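Long-range contact in glutamate--cysteine ligase GshA (Methylobacillus flagellatus KT, PDB 3K1T), which is probably an ATP-dependent ligase that joins glutamate to cysteine to make gamma-glutamylcysteine, the first step of glutathione synthesis: residues F55-P59 with W231-P235. Sequence-based numbering, arbitrary orientation.
Sequences FKLAP and WLLNP
Lys56 lays its ammonium group over one face of the Trp231 indole, a cation-pi contact where the start of strand 57-63 meets the loop leading into strand 237-241. The contact thus joins the edge of one antiparallel sheet to the approach to another. NZ lies 3.1 Å from the centroid of the five-membered ring of Trp231. The two side chains cross at about a right angle. CG of Lys56 stands anti to the backbone N (chi1 -166°), and the chain runs on extended until it bends at chi4. This carries CD over the six-membered ring of Trp231 in a CH-pi contact, 14° off the ring normal, and NZ over the pyrrole part.

Two backbone carbonyls also grip the amine. NZ donates to Trp231 O at 2.7 Å, in the carbonyl plane, and to Asn234 O at 3.0 Å, from well above that carbonyl plane. Glu329 engages both side chains: it forms a salt bridge with Lys56 and accepts the indole N-H of Trp231. The carboxylate probably offsets the charge of the buried amine. A methionine in place of Lys56 would probably deprive both carbonyls of the amine donor, leaving Trp231 O with a weak backbone bond from Asn234 N, and the Glu329 carboxylate without its cationic mate.

Phe55 reaches the far end of the indole, where its CD1 is 3.8 Å from Trp231 CH2. The two rings meet obliquely. At the other end, Ala58 CB rests against CD of the Pro235 ring. Helices 13-23 and 398-421 pack against Leu57 and Leu233.

The backbones are tied directly as well. Leu57 N donates to Leu232 O at 2.9 Å, nearly straight at 174°. Beside it, the CA-H of Leu233 points at Leu57 O, with CA and O 3.4 Å apart.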
ATOM      1  N   PHE A  55      31.440   4.677  -5.134  1.00 11.07           N
ATOM      2  CA  PHE A  55      31.620   5.239  -6.478  1.00 11.50           C
ATOM      3  C   PHE A  55      30.592   4.742  -7.522  1.00 12.26           C
ATOM      4  O   PHE A  55      30.622   5.158  -8.708  1.00 12.54           O
ATOM      5  CB  PHE A  55      33.061   4.993  -6.948  1.00 11.11           C
ATOM      6  CG  PHE A  55      33.449   3.550  -7.053  1.00 12.54           C
ATOM      7  CD1 PHE A  55      33.015   2.775  -8.133  1.00 16.20           C
ATOM      8  CD2 PHE A  55      34.283   2.975  -6.113  1.00 13.22           C
ATOM      9  CE1 PHE A  55      33.385   1.450  -8.254  1.00 19.25           C
ATOM     10  CE2 PHE A  55      34.664   1.637  -6.230  1.00 14.68           C
ATOM     11  CZ  PHE A  55      34.233   0.884  -7.302  1.00 16.01           C
ATOM     12  N   LYS A  56      29.665   3.899  -7.071  1.00 12.58           N
ATOM     13  CA  LYS A  56      28.692   3.239  -7.929  1.00 13.51           C
ATOM     14  C   LYS A  56      27.593   2.645  -7.049  1.00 12.27           C
ATOM     15  O   LYS A  56      27.868   2.210  -5.938  1.00 12.48           O
ATOM     16  CB  LYS A  56      29.421   2.050  -8.656  1.00 14.54           C
ATOM     17  CG  LYS A  56      28.707   1.508  -9.751  1.00 17.76           C
ATOM     18  CD  LYS A  56      29.554   0.699 -10.668  1.00 16.93           C
ATOM     19  CE  LYS A  56      28.722   0.237 -11.820  1.00 15.35           C
ATOM     20  NZ  LYS A  56      29.406   0.553 -13.109  1.00 13.65           N
ATOM     21  N   LEU A  57      26.359   2.584  -7.553  1.00 12.25           N
ATOM     22  CA  LEU A  57      25.252   1.909  -6.886  1.00 11.83           C
ATOM     23  C   LEU A  57      24.479   1.116  -7.954  1.00 12.44           C
ATOM     24  O   LEU A  57      23.825   1.706  -8.790  1.00 12.80           O
ATOM     25  CB  LEU A  57      24.331   2.903  -6.161  1.00 12.05           C
ATOM     26  CG  LEU A  57      23.111   2.285  -5.477  1.00 11.43           C
ATOM     27  CD1 LEU A  57      23.487   1.293  -4.333  1.00 11.08           C
ATOM     28  CD2 LEU A  57      22.174   3.436  -4.985  1.00 12.09           C
ATOM     29  N   ALA A  58      24.607  -0.207  -7.940  1.00 11.67           N
ATOM     30  CA  ALA A  58      24.159  -1.025  -9.062  1.00 12.03           C
ATOM     31  C   ALA A  58      23.474  -2.302  -8.605  1.00 12.17           C
ATOM     32  O   ALA A  58      23.817  -2.882  -7.565  1.00 12.03           O
ATOM     33  CB  ALA A  58      25.364  -1.351 -10.055  1.00 11.20           C
ATOM     34  N   PRO A  59      22.469  -2.729  -9.367  1.00 12.09           N
ATOM     35  CA  PRO A  59      21.888  -4.031  -9.108  1.00 12.76           C
ATOM     36  C   PRO A  59      22.764  -5.157  -9.637  1.00 13.43           C
ATOM     37  O   PRO A  59      23.358  -5.036 -10.732  1.00 14.16           O
ATOM     38  CB  PRO A  59      20.547  -3.967  -9.858  1.00 12.34           C
ATOM     39  CG  PRO A  59      20.854  -3.095 -11.049  1.00 12.74           C
ATOM     40  CD  PRO A  59      21.889  -2.084 -10.570  1.00 11.77           C
ATOM     41  N   TRP A 231      26.977   4.955 -15.996  1.00 13.58           N
ATOM     42  CA  TRP A 231      27.909   4.004 -15.384  1.00 13.25           C
ATOM     43  C   TRP A 231      27.754   3.947 -13.863  1.00 13.96           C
ATOM     44  O   TRP A 231      28.001   2.909 -13.255  1.00 13.23           O
ATOM     45  CB  TRP A 231      29.369   4.293 -15.789  1.00 13.26           C
ATOM     46  CG  TRP A 231      30.343   3.275 -15.237  1.00 12.77           C
ATOM     47  CD1 TRP A 231      30.592   2.035 -15.749  1.00 14.15           C
ATOM     48  CD2 TRP A 231      31.171   3.397 -14.078  1.00 13.53           C
ATOM     49  NE1 TRP A 231      31.524   1.384 -15.002  1.00 13.79           N
ATOM     50  CE2 TRP A 231      31.892   2.183 -13.951  1.00 12.62           C
ATOM     51  CE3 TRP A 231      31.359   4.400 -13.116  1.00 13.96           C
ATOM     52  CZ2 TRP A 231      32.776   1.938 -12.906  1.00 10.95           C
ATOM     53  CZ3 TRP A 231      32.234   4.159 -12.066  1.00 12.46           C
ATOM     54  CH2 TRP A 231      32.952   2.957 -11.975  1.00 13.28           C
ATOM     55  N   LEU A 232      27.256   5.024 -13.251  1.00 13.49           N
ATOM     56  CA  LEU A 232      27.051   5.026 -11.792  1.00 14.32           C
ATOM     57  C   LEU A 232      25.947   4.040 -11.349  1.00 14.24           C
ATOM     58  O   LEU A 232      25.883   3.691 -10.170  1.00 15.13           O
ATOM     59  CB  LEU A 232      26.753   6.434 -11.289  1.00 13.84           C
ATOM     60  CG  LEU A 232      27.902   7.445 -11.486  1.00 16.75           C
ATOM     61  CD1 LEU A 232      27.489   8.835 -10.845  1.00 18.97           C
ATOM     62  CD2 LEU A 232      29.267   6.945 -11.018  1.00 16.44           C
ATOM     63  N   LEU A 233      25.102   3.615 -12.291  1.00 13.60           N
ATOM     64  CA  LEU A 233      23.973   2.739 -12.021  1.00 14.40           C
ATOM     65  C   LEU A 233      24.101   1.359 -12.684  1.00 14.12           C
ATOM     66  O   LEU A 233      23.247   0.509 -12.490  1.00 13.94           O
ATOM     67  CB  LEU A 233      22.708   3.385 -12.588  1.00 14.95           C
ATOM     68  CG  LEU A 233      22.200   4.689 -12.005  1.00 18.33           C
ATOM     69  CD1 LEU A 233      21.100   5.281 -12.888  1.00 20.14           C
ATOM     70  CD2 LEU A 233      21.703   4.408 -10.583  1.00 19.25           C
ATOM     71  N   ASN A 234      25.114   1.143 -13.522  1.00 13.93           N
ATOM     72  CA  ASN A 234      25.085   0.011 -14.442  1.00 13.49           C
ATOM     73  C   ASN A 234      26.469  -0.605 -14.674  1.00 13.77           C
ATOM     74  O   ASN A 234      27.351   0.062 -15.190  1.00 15.10           O
ATOM     75  CB  ASN A 234      24.483   0.488 -15.770  1.00 13.20           C
ATOM     76  CG  ASN A 234      24.124  -0.663 -16.709  1.00 14.22           C
ATOM     77  OD1 ASN A 234      24.201  -1.847 -16.339  1.00 14.35           O
ATOM     78  ND2 ASN A 234      23.752  -0.317 -17.918  1.00 14.34           N
ATOM     79  N   PRO A 235      26.654  -1.891 -14.326  1.00 13.71           N
ATOM     80  CA  PRO A 235      27.970  -2.490 -14.648  1.00 13.91           C
ATOM     81  C   PRO A 235      28.126  -2.732 -16.156  1.00 13.29           C
ATOM     82  O   PRO A 235      27.150  -3.108 -16.829  1.00 13.44           O
ATOM     83  CB  PRO A 235      27.942  -3.842 -13.898  1.00 14.12           C
ATOM     84  CG  PRO A 235      26.758  -3.765 -12.952  1.00 14.39           C
ATOM     85  CD  PRO A 235      25.771  -2.856 -13.653  1.00 13.38           C
TER